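Local coordinates for putative uncharacterized protein (Dictyostelium purpureum, PDB 4R12) that probably serves as the nicastrin subunit of the gamma-secretase complex, which cleaves integral membrane proteins such as Notch receptors within the membrane, at residues 216-224 with 236-244. Sequence-based numbering, arbitrary orientation.
Sequences LVMLPFDTT and QSSFATVTL
Q236 reaches from the helix to T224 in the loop that follows strand 216-220. Its chain leaves CB with CG anti to the backbone N (chi1 -179°) and runs on extended, bringing the amide to T224, so that both ends of the amide grip one residue. Q236 OE1 accepts from T224 N at 3.0 Å, the donor tilted from the carbonyl plane, and also lies against T223 CB. Q236 NE2 gives a nearly straight bond to T224 OG1 (2.9 Å, 172°), which lies almost in the amide plane; together the two bonds fix the rotation of the amide. Next in the chain, S237 OG donates to D222 O at 2.7 Å from above the carbonyl plane, and R272 also bonds this hydroxyl. Two waters bridge the segments nearby: one donates to both P220 O and S237 O, the other links F221 O to T241 OG1. Along the strand, L219 CD2 packs on A240 CB and on L244 CB (3.6 Å), while V217 CG1 meets L244 CD1. Strand and helix run roughly antiparallel (151°), as in a beta-alpha-beta crossover, helix 234-252 linking strand 214-220 to its parallel neighbour 262-268 in the nicastrin large lobe, whose alpha/beta fold is related to the zinc exopeptidases.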
# COMPACT_ATOMS: atom_id res chain seq x y z
N LEU A 216 2.22 10.68 17.99
CA LEU A 216 2.49 10.00 16.73
C LEU A 216 1.18 9.72 16.00
O LEU A 216 0.31 9.02 16.51
CB LEU A 216 3.24 8.69 16.98
CG LEU A 216 3.56 7.88 15.73
CD1 LEU A 216 4.44 8.69 14.77
CD2 LEU A 216 4.23 6.56 16.12
N VAL A 217 1.05 10.29 14.81
CA VAL A 217 -0.13 10.07 13.98
C VAL A 217 0.33 9.34 12.72
O VAL A 217 1.15 9.85 11.99
CB VAL A 217 -0.82 11.40 13.62
CG1 VAL A 217 -2.04 11.14 12.75
CG2 VAL A 217 -1.19 12.17 14.89
N MET A 218 -0.20 8.16 12.47
CA MET A 218 0.41 7.28 11.48
C MET A 218 -0.60 6.45 10.73
O MET A 218 -1.77 6.35 11.13
CB MET A 218 1.40 6.34 12.16
CG MET A 218 0.72 5.28 13.01
SD MET A 218 1.91 4.54 14.14
CE MET A 218 1.04 3.03 14.59
N LEU A 219 -0.13 5.84 9.64
CA LEU A 219 -0.94 4.94 8.84
C LEU A 219 -0.03 4.09 7.96
O LEU A 219 1.12 4.47 7.70
CB LEU A 219 -1.94 5.72 7.97
CG LEU A 219 -1.46 6.81 7.00
CD1 LEU A 219 -0.86 6.23 5.71
CD2 LEU A 219 -2.63 7.76 6.67
N PRO A 220 -0.55 2.94 7.51
CA PRO A 220 0.14 2.14 6.50
C PRO A 220 -0.27 2.62 5.11
O PRO A 220 -1.45 2.58 4.81
CB PRO A 220 -0.36 0.72 6.79
CG PRO A 220 -1.77 0.94 7.30
CD PRO A 220 -1.75 2.26 8.04
N PHE A 221 0.66 3.09 4.28
CA PHE A 221 0.21 3.59 2.98
C PHE A 221 0.35 2.57 1.84
O PHE A 221 -0.23 2.77 0.76
CB PHE A 221 0.92 4.91 2.59
CG PHE A 221 2.37 4.76 2.16
CD1 PHE A 221 2.70 4.61 0.81
CD2 PHE A 221 3.40 4.88 3.08
CE1 PHE A 221 4.02 4.52 0.40
CE2 PHE A 221 4.72 4.80 2.69
CZ PHE A 221 5.04 4.62 1.34
N ASP A 222 1.05 1.47 2.07
CA ASP A 222 1.18 0.48 0.99
C ASP A 222 -0.09 -0.37 0.89
O ASP A 222 -0.89 -0.45 1.83
CB ASP A 222 2.41 -0.41 1.19
CG ASP A 222 2.33 -1.27 2.44
OD1 ASP A 222 2.07 -0.73 3.53
OD2 ASP A 222 2.52 -2.51 2.33
N THR A 223 -0.28 -0.97 -0.28
CA THR A 223 -1.50 -1.69 -0.60
C THR A 223 -1.19 -3.06 -1.18
O THR A 223 -0.03 -3.40 -1.43
CB THR A 223 -2.36 -0.93 -1.61
OG1 THR A 223 -1.54 -0.59 -2.73
CG2 THR A 223 -2.93 0.36 -0.98
N THR A 224 -2.24 -3.85 -1.43
CA THR A 224 -2.07 -5.16 -2.06
C THR A 224 -3.15 -5.40 -3.10
O THR A 224 -4.18 -4.75 -3.10
CB THR A 224 -2.13 -6.32 -1.05
OG1 THR A 224 -3.33 -6.21 -0.26
CG2 THR A 224 -0.91 -6.30 -0.14
N GLN A 236 -8.45 0.23 1.73
CA GLN A 236 -7.33 -0.42 2.39
C GLN A 236 -6.32 0.57 2.95
O GLN A 236 -5.90 0.46 4.11
CB GLN A 236 -6.62 -1.39 1.42
CG GLN A 236 -5.45 -2.11 2.04
CD GLN A 236 -4.80 -3.09 1.07
OE1 GLN A 236 -4.77 -2.83 -0.14
NE2 GLN A 236 -4.31 -4.21 1.58
N SER A 237 -5.92 1.54 2.13
CA SER A 237 -4.90 2.51 2.53
C SER A 237 -5.11 3.94 2.02
O SER A 237 -4.96 4.90 2.77
CB SER A 237 -3.52 2.05 2.04
OG SER A 237 -3.16 0.77 2.54
N SER A 238 -5.40 4.09 0.73
CA SER A 238 -5.16 5.38 0.09
C SER A 238 -6.19 6.44 0.47
O SER A 238 -5.88 7.64 0.44
CB SER A 238 -5.06 5.20 -1.43
OG SER A 238 -6.28 4.74 -1.99
N PHE A 239 -7.41 6.05 0.85
CA PHE A 239 -8.33 7.05 1.39
C PHE A 239 -7.70 7.71 2.62
O PHE A 239 -7.64 8.95 2.70
CB PHE A 239 -9.70 6.43 1.72
CG PHE A 239 -10.76 7.43 2.17
CD1 PHE A 239 -10.76 7.95 3.46
CD2 PHE A 239 -11.80 7.79 1.32
CE1 PHE A 239 -11.75 8.84 3.88
CE2 PHE A 239 -12.80 8.66 1.74
CZ PHE A 239 -12.77 9.19 3.02
N ALA A 240 -7.21 6.90 3.57
CA ALA A 240 -6.51 7.42 4.74
C ALA A 240 -5.24 8.21 4.38
O ALA A 240 -4.95 9.24 4.99
CB ALA A 240 -6.15 6.27 5.72
N THR A 241 -4.50 7.74 3.38
CA THR A 241 -3.32 8.50 2.95
C THR A 241 -3.69 9.91 2.49
O THR A 241 -3.05 10.89 2.88
CB THR A 241 -2.58 7.77 1.82
OG1 THR A 241 -2.22 6.45 2.28
CG2 THR A 241 -1.32 8.54 1.42
N VAL A 242 -4.74 10.03 1.68
CA VAL A 242 -5.24 11.33 1.25
C VAL A 242 -5.68 12.17 2.45
O VAL A 242 -5.41 13.39 2.55
CB VAL A 242 -6.43 11.17 0.28
CG1 VAL A 242 -7.11 12.51 0.02
CG2 VAL A 242 -5.95 10.56 -1.03
N THR A 243 -6.40 11.50 3.35
CA THR A 243 -6.89 12.14 4.57
C THR A 243 -5.76 12.76 5.37
O THR A 243 -5.79 13.96 5.68
CB THR A 243 -7.64 11.13 5.47
OG1 THR A 243 -8.79 10.62 4.77
CG2 THR A 243 -8.09 11.80 6.77
N LEU A 244 -4.75 11.95 5.71
CA LEU A 244 -3.68 12.45 6.57
C LEU A 244 -2.84 13.54 5.89
O LEU A 244 -2.46 14.53 6.53
CB LEU A 244 -2.78 11.31 7.03
CG LEU A 244 -1.79 11.73 8.12
CD1 LEU A 244 -2.54 12.40 9.29
CD2 LEU A 244 -1.01 10.50 8.61
O HOH W 1 -3.61 3.94 5.17
O HOH W 2 -1.80 4.88 0.10